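Local coordinates for molinate hydrolase (Gulosibacter molinativorax, PDB 4UB9), which hydrolyses molinate, a thiocarbamate pesticide, and binds zinc as a member of the amidohydrolase family, at residues I89-N97 with I419-Y430; E262-R273 with T291-L299. All coordinates share one frame; numbering follows the deposited sequence.

Contact 1: residues I89-N97 with I419-Y430; sequences ILPGLVNGN and ILAGTANPAKAY
Val-94 N donates to Gly-422 O at 2.9 Å with an N-H...O angle of 146°, the one backbone-to-backbone hydrogen bond between strand 88-95 and the break where helix 415-421 gives way to helix 424-429. Gly-422 is the first residue past the earlier helix to leave helical phi/psi, and its carbonyl is turned to the strand. The CA atoms of Val-94 and Thr-423 lie 5.1 Å apart here. Val-94 fills the middle of the interface: with CG1 anti to its own N (chi1 -178°), that methyl reaches Pro-426 CB at 3.7 Å, while CG2 lies against the carbonyl oxygen of Thr-423. The methyl of Thr-423, CG2, anti to the carbonyl carbon, lies 3.9 Å from Leu-93 CD2 and 4.0 Å from Pro-91 CG. Farther back, Leu-90 CD2 meets Ile-419 CG2 with the two side chains crossing at about a right angle. The strand is an early one of the amidohydrolase TIM-barrel fold, paired in parallel with strand 138-143, and the two short helices lie against it from late in the sequence. Beyond Asn-95, the chain turns a corner at Gly-96, whose carbonyl oxygen accepts from Tyr-430 OH at 2.6 Å, near the plane of the phenol ring. The donor is tilted only 18° from the carbonyl plane. At the ring edge, Tyr-430 CE2 lies 4.0 Å from Gly-96 CA, and Phe-142 stacks on the ring. A phenylalanine here would probably keep much of the ring packing but leave Gly-96 O without this donor at a buried corner. Within that corner, Asn-95 OD1 accepts from Asn-97 N, an Asx turn.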
loop_
_atom_site.group_PDB
_atom_site.type_symbol
_atom_site.label_atom_id
_atom_site.label_comp_id
_atom_site.label_asym_id
_atom_site.label_seq_id
_atom_site.Cartn_x
_atom_site.Cartn_y
_atom_site.Cartn_z
ATOM N N ILE A 89 34.340 -11.397 39.948
ATOM C CA ILE A 89 33.478 -10.378 40.503
ATOM C C ILE A 89 33.550 -9.097 39.653
ATOM O O ILE A 89 34.608 -8.466 39.553
ATOM C CB ILE A 89 33.876 -10.001 41.929
ATOM C CG1 ILE A 89 33.838 -11.237 42.826
ATOM C CG2 ILE A 89 32.921 -8.938 42.465
ATOM C CD1 ILE A 89 34.481 -11.031 44.191
ATOM N N LEU A 90 32.406 -8.723 39.082
ATOM C CA LEU A 90 32.272 -7.515 38.235
ATOM C C LEU A 90 31.277 -6.535 38.828
ATOM O O LEU A 90 30.463 -6.921 39.697
ATOM C CB LEU A 90 31.834 -7.870 36.841
ATOM C CG LEU A 90 32.906 -8.388 35.881
ATOM C CD1 LEU A 90 33.433 -9.769 36.303
ATOM C CD2 LEU A 90 32.357 -8.462 34.470
ATOM N N PRO A 91 31.308 -5.258 38.365
ATOM C CA PRO A 91 30.297 -4.342 38.839
ATOM C C PRO A 91 28.993 -4.736 38.228
ATOM O O PRO A 91 28.964 -5.420 37.222
ATOM C CB PRO A 91 30.749 -2.983 38.296
ATOM C CG PRO A 91 32.105 -3.195 37.716
ATOM C CD PRO A 91 32.195 -4.629 37.389
ATOM N N GLY A 92 27.914 -4.268 38.822
ATOM C CA GLY A 92 26.607 -4.372 38.164
ATOM C C GLY A 92 26.701 -3.857 36.714
ATOM O O GLY A 92 27.277 -2.783 36.451
ATOM N N LEU A 93 26.202 -4.644 35.774
ATOM C CA LEU A 93 26.285 -4.267 34.379
ATOM C C LEU A 93 25.337 -3.101 34.082
ATOM O O LEU A 93 24.315 -2.899 34.764
ATOM C CB LEU A 93 26.037 -5.446 33.443
ATOM C CG LEU A 93 26.981 -6.637 33.683
ATOM C CD1 LEU A 93 26.670 -7.789 32.747
ATOM C CD2 LEU A 93 28.429 -6.261 33.545
ATOM N N VAL A 94 25.693 -2.366 33.031
ATOM C CA VAL A 94 25.018 -1.104 32.688
ATOM C C VAL A 94 24.795 -0.986 31.206
ATOM O O VAL A 94 25.725 -1.141 30.394
ATOM C CB VAL A 94 25.849 0.115 33.151
ATOM C CG1 VAL A 94 25.116 1.416 32.841
ATOM C CG2 VAL A 94 26.147 0.031 34.646
ATOM N N ASN A 95 23.552 -0.714 30.846
ATOM C CA ASN A 95 23.187 -0.585 29.431
ATOM C C ASN A 95 22.863 0.864 29.149
ATOM O O ASN A 95 21.905 1.412 29.697
ATOM C CB ASN A 95 21.977 -1.464 29.077
ATOM C CG ASN A 95 21.801 -1.652 27.580
ATOM O OD1 ASN A 95 21.989 -0.717 26.771
ATOM N ND2 ASN A 95 21.439 -2.880 27.183
ATOM N N GLY A 96 23.594 1.441 28.206
ATOM C CA GLY A 96 23.453 2.865 27.872
ATOM C C GLY A 96 22.303 3.266 26.963
ATOM O O GLY A 96 22.071 4.450 26.735
ATOM N N ASN A 97 21.602 2.282 26.413
ATOM C CA ASN A 97 20.472 2.549 25.550
ATOM C C ASN A 97 19.560 1.372 25.371
ATOM O O ASN A 97 19.816 0.478 24.566
ATOM C CB ASN A 97 20.914 3.026 24.183
ATOM C CG ASN A 97 19.740 3.379 23.288
ATOM O OD1 ASN A 97 18.668 3.705 23.764
ATOM N ND2 ASN A 97 19.951 3.337 21.999
ATOM N N ILE A 419 34.236 -4.568 28.473
ATOM C CA ILE A 419 33.558 -4.667 29.774
ATOM C C ILE A 419 33.331 -3.302 30.330
ATOM O O ILE A 419 32.306 -3.045 30.952
ATOM C CB ILE A 419 34.360 -5.510 30.777
ATOM C CG1 ILE A 419 34.334 -6.971 30.324
ATOM C CG2 ILE A 419 33.762 -5.422 32.178
ATOM C CD1 ILE A 419 35.354 -7.861 30.995
ATOM N N LEU A 420 34.325 -2.435 30.170
ATOM C CA LEU A 420 34.195 -1.050 30.624
ATOM C C LEU A 420 33.098 -0.300 29.826
ATOM O O LEU A 420 32.359 0.464 30.407
ATOM C CB LEU A 420 35.501 -0.254 30.502
ATOM C CG LEU A 420 36.723 -0.712 31.304
ATOM C CD1 LEU A 420 37.660 0.467 31.542
ATOM C CD2 LEU A 420 36.350 -1.378 32.623
ATOM N N ALA A 421 32.989 -0.577 28.536
ATOM C CA ALA A 421 31.928 -0.017 27.723
ATOM C C ALA A 421 30.571 -0.344 28.303
ATOM O O ALA A 421 29.649 0.449 28.214
ATOM C CB ALA A 421 32.009 -0.490 26.291
ATOM N N GLY A 422 30.486 -1.484 28.958
ATOM C CA GLY A 422 29.268 -1.940 29.569
ATOM C C GLY A 422 29.175 -1.733 31.054
ATOM O O GLY A 422 28.292 -2.266 31.674
ATOM N N THR A 423 30.123 -1.030 31.641
ATOM C CA THR A 423 30.069 -0.754 33.062
ATOM C C THR A 423 30.311 0.694 33.405
ATOM O O THR A 423 29.399 1.452 33.610
ATOM C CB THR A 423 31.069 -1.615 33.853
ATOM O OG1 THR A 423 32.284 -1.736 33.126
ATOM C CG2 THR A 423 30.509 -2.969 34.088
ATOM N N ALA A 424 31.578 1.043 33.489
ATOM C CA ALA A 424 32.017 2.363 33.838
ATOM C C ALA A 424 31.676 3.430 32.823
ATOM O O ALA A 424 31.344 4.517 33.183
ATOM C CB ALA A 424 33.500 2.355 34.122
ATOM N N ASN A 425 31.799 3.108 31.552
ATOM C CA ASN A 425 31.679 4.101 30.509
ATOM C C ASN A 425 30.326 4.783 30.344
ATOM O O ASN A 425 30.273 5.975 30.232
ATOM C CB ASN A 425 32.198 3.531 29.194
ATOM C CG ASN A 425 33.675 3.184 29.239
ATOM O OD1 ASN A 425 34.221 2.722 28.278
ATOM N ND2 ASN A 425 34.307 3.397 30.357
ATOM N N PRO A 426 29.236 4.035 30.385
ATOM C CA PRO A 426 27.922 4.652 30.373
ATOM C C PRO A 426 27.733 5.521 31.593
ATOM O O PRO A 426 27.206 6.607 31.493
ATOM C CB PRO A 426 26.962 3.474 30.454
ATOM C CG PRO A 426 27.762 2.275 30.170
ATOM C CD PRO A 426 29.184 2.566 30.400
ATOM N N ALA A 427 28.150 5.020 32.733
ATOM C CA ALA A 427 27.971 5.739 33.969
ATOM C C ALA A 427 28.636 7.108 33.886
ATOM O O ALA A 427 28.108 8.096 34.393
ATOM C CB ALA A 427 28.551 4.955 35.129
ATOM N N LYS A 428 29.814 7.147 33.277
ATOM C CA LYS A 428 30.529 8.413 33.124
ATOM C C LYS A 428 29.805 9.357 32.168
ATOM O O LYS A 428 29.549 10.501 32.497
ATOM C CB LYS A 428 31.953 8.192 32.611
ATOM C CG LYS A 428 32.886 7.481 33.586
ATOM C CD LYS A 428 34.309 7.997 33.435
ATOM C CE LYS A 428 35.293 7.293 34.344
ATOM N NZ LYS A 428 35.696 6.064 33.652
ATOM N N ALA A 429 29.438 8.836 31.008
ATOM C CA ALA A 429 28.720 9.609 30.021
ATOM C C ALA A 429 27.479 10.277 30.596
ATOM O O ALA A 429 27.175 11.445 30.292
ATOM C CB ALA A 429 28.319 8.761 28.833
ATOM N N TYR A 430 26.771 9.526 31.417
ATOM C CA TYR A 430 25.513 9.978 32.010
ATOM C C TYR A 430 25.717 10.702 33.356
ATOM O O TYR A 430 24.762 11.093 34.040
ATOM C CB TYR A 430 24.553 8.814 32.157
ATOM C CG TYR A 430 23.854 8.316 30.885
ATOM C CD1 TYR A 430 22.757 8.989 30.363
ATOM C CD2 TYR A 430 24.244 7.144 30.250
ATOM C CE1 TYR A 430 22.111 8.543 29.224
ATOM C CE2 TYR A 430 23.602 6.692 29.096
ATOM C CZ TYR A 430 22.523 7.377 28.596
ATOM O OH TYR A 430 21.865 6.926 27.493
#

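Contact 2: residues E262-R273 with T291-L299; sequences ERVLDVLVDEVR and TAIERDADL
Arg-295 and Arg-273, one from each segment, meet the carboxylates of Glu-262, Asp-266 and Asp-298. In the salt-bridge network, Arg-295 NH2 meets Asp-266 OD1 at 2.7 Å and Glu-262 OE1 at 3.1 Å. The bond to Glu-262 is nearly straight (168°) and lies in the guanidinium plane, although it reaches OE1 from above the carboxylate plane. Asp-266 OD1 is met on its syn side but well out of the carboxylate plane, and also receives a weak bond from Arg-295 NE. Arg-273 forms the second set: NH1 pairs with Asp-298 OD2 at 2.8 Å, the two planes 75° apart, while NH2 donates to Asp-296 O at 2.9 Å from above the carbonyl plane and weakly to Arg-295 O. Apolar contacts accompany the ionic ones. Leu-265 CD2 touches Thr-291 CG2 at 3.7 Å and sits over one face of the Arg-295 guanidinium, offset toward its rim; Val-269 CG2 packs on Arg-295 CG. Helix 262-275 is thus joined to the end of helix 286-294 and the loop leading to strand 299-301, successive helices packing outside parallel strands as expected of the TIM-barrel clan, with helix 221-232 flanking the first and helix 313-322 the second.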
loop_
_atom_site.group_PDB
_atom_site.type_symbol
_atom_site.label_atom_id
_atom_site.label_comp_id
_atom_site.label_asym_id
_atom_site.label_seq_id
_atom_site.Cartn_x
_atom_site.Cartn_y
_atom_site.Cartn_z
ATOM N N GLU A 262 20.041 25.323 12.910
ATOM C CA GLU A 262 21.114 25.396 13.938
ATOM C C GLU A 262 20.733 26.327 15.065
ATOM O O GLU A 262 20.973 26.078 16.224
ATOM C CB GLU A 262 22.512 25.645 13.316
ATOM C CG GLU A 262 22.820 24.431 12.388
ATOM C CD GLU A 262 24.221 23.826 12.441
ATOM O OE1 GLU A 262 24.982 24.141 13.368
ATOM O OE2 GLU A 262 24.528 22.982 11.557
ATOM N N ARG A 263 20.091 27.387 14.682
ATOM C CA ARG A 263 19.539 28.363 15.606
ATOM C C ARG A 263 18.576 27.757 16.636
ATOM O O ARG A 263 18.628 28.053 17.825
ATOM C CB ARG A 263 18.763 29.321 14.723
ATOM C CG ARG A 263 18.303 30.592 15.336
ATOM C CD ARG A 263 18.042 31.556 14.193
ATOM N NE ARG A 263 16.650 31.545 13.750
ATOM C CZ ARG A 263 15.881 32.641 13.648
ATOM N NH1 ARG A 263 16.365 33.820 13.939
ATOM N NH2 ARG A 263 14.631 32.550 13.261
ATOM N N VAL A 264 17.682 26.917 16.150
ATOM C CA VAL A 264 16.681 26.276 17.030
ATOM C C VAL A 264 17.345 25.164 17.844
ATOM O O VAL A 264 17.068 24.947 19.012
ATOM C CB VAL A 264 15.497 25.713 16.220
ATOM C CG1 VAL A 264 14.664 24.748 17.054
ATOM C CG2 VAL A 264 14.626 26.855 15.699
ATOM N N LEU A 265 18.290 24.500 17.211
ATOM C CA LEU A 265 19.091 23.501 17.912
ATOM C C LEU A 265 19.852 24.131 19.074
ATOM O O LEU A 265 19.899 23.617 20.181
ATOM C CB LEU A 265 20.042 22.819 16.923
ATOM C CG LEU A 265 20.857 21.667 17.466
ATOM C CD1 LEU A 265 19.982 20.598 18.074
ATOM C CD2 LEU A 265 21.675 21.097 16.312
ATOM N N ASP A 266 20.414 25.295 18.828
ATOM C CA ASP A 266 21.073 26.060 19.908
ATOM C C ASP A 266 20.136 26.370 21.082
ATOM O O ASP A 266 20.518 26.260 22.234
ATOM C CB ASP A 266 21.702 27.340 19.369
ATOM C CG ASP A 266 22.921 27.056 18.432
ATOM O OD1 ASP A 266 23.454 25.899 18.402
ATOM O OD2 ASP A 266 23.321 28.010 17.712
ATOM N N VAL A 267 18.900 26.698 20.796
ATOM C CA VAL A 267 17.935 26.915 21.877
ATOM C C VAL A 267 17.750 25.666 22.714
ATOM O O VAL A 267 17.740 25.704 23.930
ATOM C CB VAL A 267 16.572 27.326 21.306
ATOM C CG1 VAL A 267 15.490 27.253 22.354
ATOM C CG2 VAL A 267 16.684 28.733 20.704
ATOM N N LEU A 268 17.606 24.542 22.033
ATOM C CA LEU A 268 17.373 23.262 22.710
ATOM C C LEU A 268 18.556 22.896 23.574
ATOM O O LEU A 268 18.414 22.533 24.728
ATOM C CB LEU A 268 17.107 22.157 21.702
ATOM C CG LEU A 268 15.840 22.300 20.855
ATOM C CD1 LEU A 268 15.859 21.257 19.744
ATOM C CD2 LEU A 268 14.600 22.120 21.694
ATOM N N VAL A 269 19.731 22.990 22.996
ATOM C CA VAL A 269 20.976 22.685 23.733
ATOM C C VAL A 269 21.149 23.580 24.988
ATOM O O VAL A 269 21.406 23.090 26.068
ATOM C CB VAL A 269 22.197 22.787 22.817
ATOM C CG1 VAL A 269 23.496 22.666 23.622
ATOM C CG2 VAL A 269 22.125 21.679 21.772
ATOM N N ASP A 270 20.957 24.872 24.808
ATOM C CA ASP A 270 21.064 25.843 25.868
ATOM C C ASP A 270 20.097 25.530 26.992
ATOM O O ASP A 270 20.482 25.540 28.179
ATOM C CB ASP A 270 20.862 27.243 25.278
ATOM C CG ASP A 270 21.007 28.371 26.308
ATOM O OD1 ASP A 270 22.151 28.432 26.801
ATOM O OD2 ASP A 270 20.018 29.120 26.628
ATOM N N GLU A 271 18.883 25.134 26.660
ATOM C CA GLU A 271 17.914 24.783 27.732
ATOM C C GLU A 271 18.251 23.488 28.497
ATOM O O GLU A 271 17.884 23.325 29.665
ATOM C CB GLU A 271 16.482 24.735 27.185
ATOM C CG GLU A 271 15.977 26.117 26.819
ATOM C CD GLU A 271 15.817 27.033 28.045
ATOM O OE1 GLU A 271 15.548 26.523 29.141
ATOM O OE2 GLU A 271 15.974 28.260 27.892
ATOM N N VAL A 272 18.842 22.539 27.782
ATOM C CA VAL A 272 19.250 21.282 28.389
ATOM C C VAL A 272 20.376 21.565 29.345
ATOM O O VAL A 272 20.366 21.084 30.486
ATOM C CB VAL A 272 19.703 20.255 27.340
ATOM C CG1 VAL A 272 20.354 19.076 28.006
ATOM C CG2 VAL A 272 18.507 19.770 26.513
ATOM N N ARG A 273 21.347 22.349 28.876
ATOM C CA ARG A 273 22.488 22.784 29.725
ATOM C C ARG A 273 21.978 23.514 30.953
ATOM O O ARG A 273 22.303 23.152 32.080
ATOM C CB ARG A 273 23.389 23.718 28.989
ATOM C CG ARG A 273 24.504 23.086 28.180
ATOM C CD ARG A 273 24.434 21.588 28.040
ATOM N NE ARG A 273 25.291 21.141 26.944
ATOM C CZ ARG A 273 25.900 19.962 26.897
ATOM N NH1 ARG A 273 25.768 19.092 27.889
ATOM N NH2 ARG A 273 26.657 19.652 25.859
ATOM N N THR A 291 27.872 17.790 13.854
ATOM C CA THR A 291 27.069 18.802 14.574
ATOM C C THR A 291 26.933 18.446 16.032
ATOM O O THR A 291 26.992 19.301 16.912
ATOM C CB THR A 291 25.701 18.962 13.900
ATOM O OG1 THR A 291 25.886 19.561 12.606
ATOM C CG2 THR A 291 24.775 19.804 14.702
ATOM N N ALA A 292 26.755 17.157 16.294
ATOM C CA ALA A 292 26.626 16.700 17.672
ATOM C C ALA A 292 27.936 16.922 18.464
ATOM O O ALA A 292 27.943 17.302 19.644
ATOM C CB ALA A 292 26.239 15.250 17.706
ATOM N N ILE A 293 29.017 16.626 17.809
ATOM C CA ILE A 293 30.342 16.797 18.393
ATOM C C ILE A 293 30.593 18.269 18.737
ATOM O O ILE A 293 31.051 18.608 19.818
ATOM C CB ILE A 293 31.412 16.323 17.398
ATOM C CG1 ILE A 293 31.434 14.794 17.354
ATOM C CG2 ILE A 293 32.791 16.808 17.822
ATOM C CD1 ILE A 293 32.203 14.231 16.184
ATOM N N GLU A 294 30.222 19.141 17.805
ATOM C CA GLU A 294 30.402 20.564 17.992
ATOM C C GLU A 294 29.530 21.152 19.101
ATOM O O GLU A 294 29.775 22.241 19.540
ATOM C CB GLU A 294 30.168 21.319 16.672
ATOM C CG GLU A 294 31.349 21.198 15.702
ATOM C CD GLU A 294 32.688 21.662 16.300
ATOM O OE1 GLU A 294 32.709 22.740 16.923
ATOM O OE2 GLU A 294 33.715 20.966 16.138
ATOM N N ARG A 295 28.521 20.418 19.548
ATOM C CA ARG A 295 27.724 20.800 20.724
ATOM C C ARG A 295 28.206 20.112 21.999
ATOM O O ARG A 295 27.548 20.178 23.023
ATOM C CB ARG A 295 26.254 20.442 20.513
ATOM C CG ARG A 295 25.574 21.062 19.298
ATOM C CD ARG A 295 25.671 22.531 19.370
ATOM N NE ARG A 295 24.810 23.262 18.440
ATOM C CZ ARG A 295 25.028 23.364 17.138
ATOM N NH1 ARG A 295 26.014 22.673 16.546
ATOM N NH2 ARG A 295 24.244 24.166 16.428
ATOM N N ASP A 296 29.346 19.427 21.927
ATOM C CA ASP A 296 29.887 18.711 23.088
ATOM C C ASP A 296 28.832 17.817 23.760
ATOM O O ASP A 296 28.652 17.823 24.962
ATOM C CB ASP A 296 30.478 19.695 24.115
ATOM C CG ASP A 296 31.652 20.502 23.546
ATOM O OD1 ASP A 296 32.633 19.913 23.033
ATOM O OD2 ASP A 296 31.601 21.732 23.642
ATOM N N ALA A 297 28.153 17.034 22.952
ATOM C CA ALA A 297 27.153 16.087 23.457
ATOM C C ALA A 297 27.771 15.165 24.492
ATOM O O ALA A 297 28.889 14.705 24.335
ATOM C CB ALA A 297 26.604 15.269 22.328
ATOM N N ASP A 298 27.040 14.921 25.552
ATOM C CA ASP A 298 27.477 13.985 26.597
ATOM C C ASP A 298 27.507 12.548 26.087
ATOM O O ASP A 298 28.332 11.754 26.494
ATOM C CB ASP A 298 26.548 14.074 27.812
ATOM C CG ASP A 298 26.673 15.413 28.523
ATOM O OD1 ASP A 298 27.611 15.536 29.304
ATOM O OD2 ASP A 298 25.896 16.345 28.250
ATOM N N LEU A 299 26.550 12.214 25.240
ATOM C CA LEU A 299 26.523 10.907 24.643
ATOM C C LEU A 299 25.850 10.965 23.287
ATOM O O LEU A 299 24.730 11.426 23.152
ATOM C CB LEU A 299 25.834 9.895 25.564
ATOM C CG LEU A 299 25.822 8.458 25.014
ATOM C CD1 LEU A 299 27.229 7.904 24.872
ATOM C CD2 LEU A 299 25.005 7.571 25.927
#

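In the fold
After five N-terminal strands, the chain reaches strand 88-95, which meets its partner 322 residues later. Within that long loop, helix 262-275 is followed by strand 279-282, helix 286-294 and strand 299-301, and contact 2 closes a short loop there, with 17 residues between its segments. Contact 1 is closed only when helices 415-421 and 424-429 return to the early strand, so contact 2 is nested inside it and the two do not cross. Their centres lie about 24 Å apart, yet they touch: Leu-299 CD2 is 3.6 Å from Tyr-430 OH. Contact 1 ties the late helices to an early strand; contact 2 joins successive helices beside strand 279-282, which carries the zinc ligand His-282.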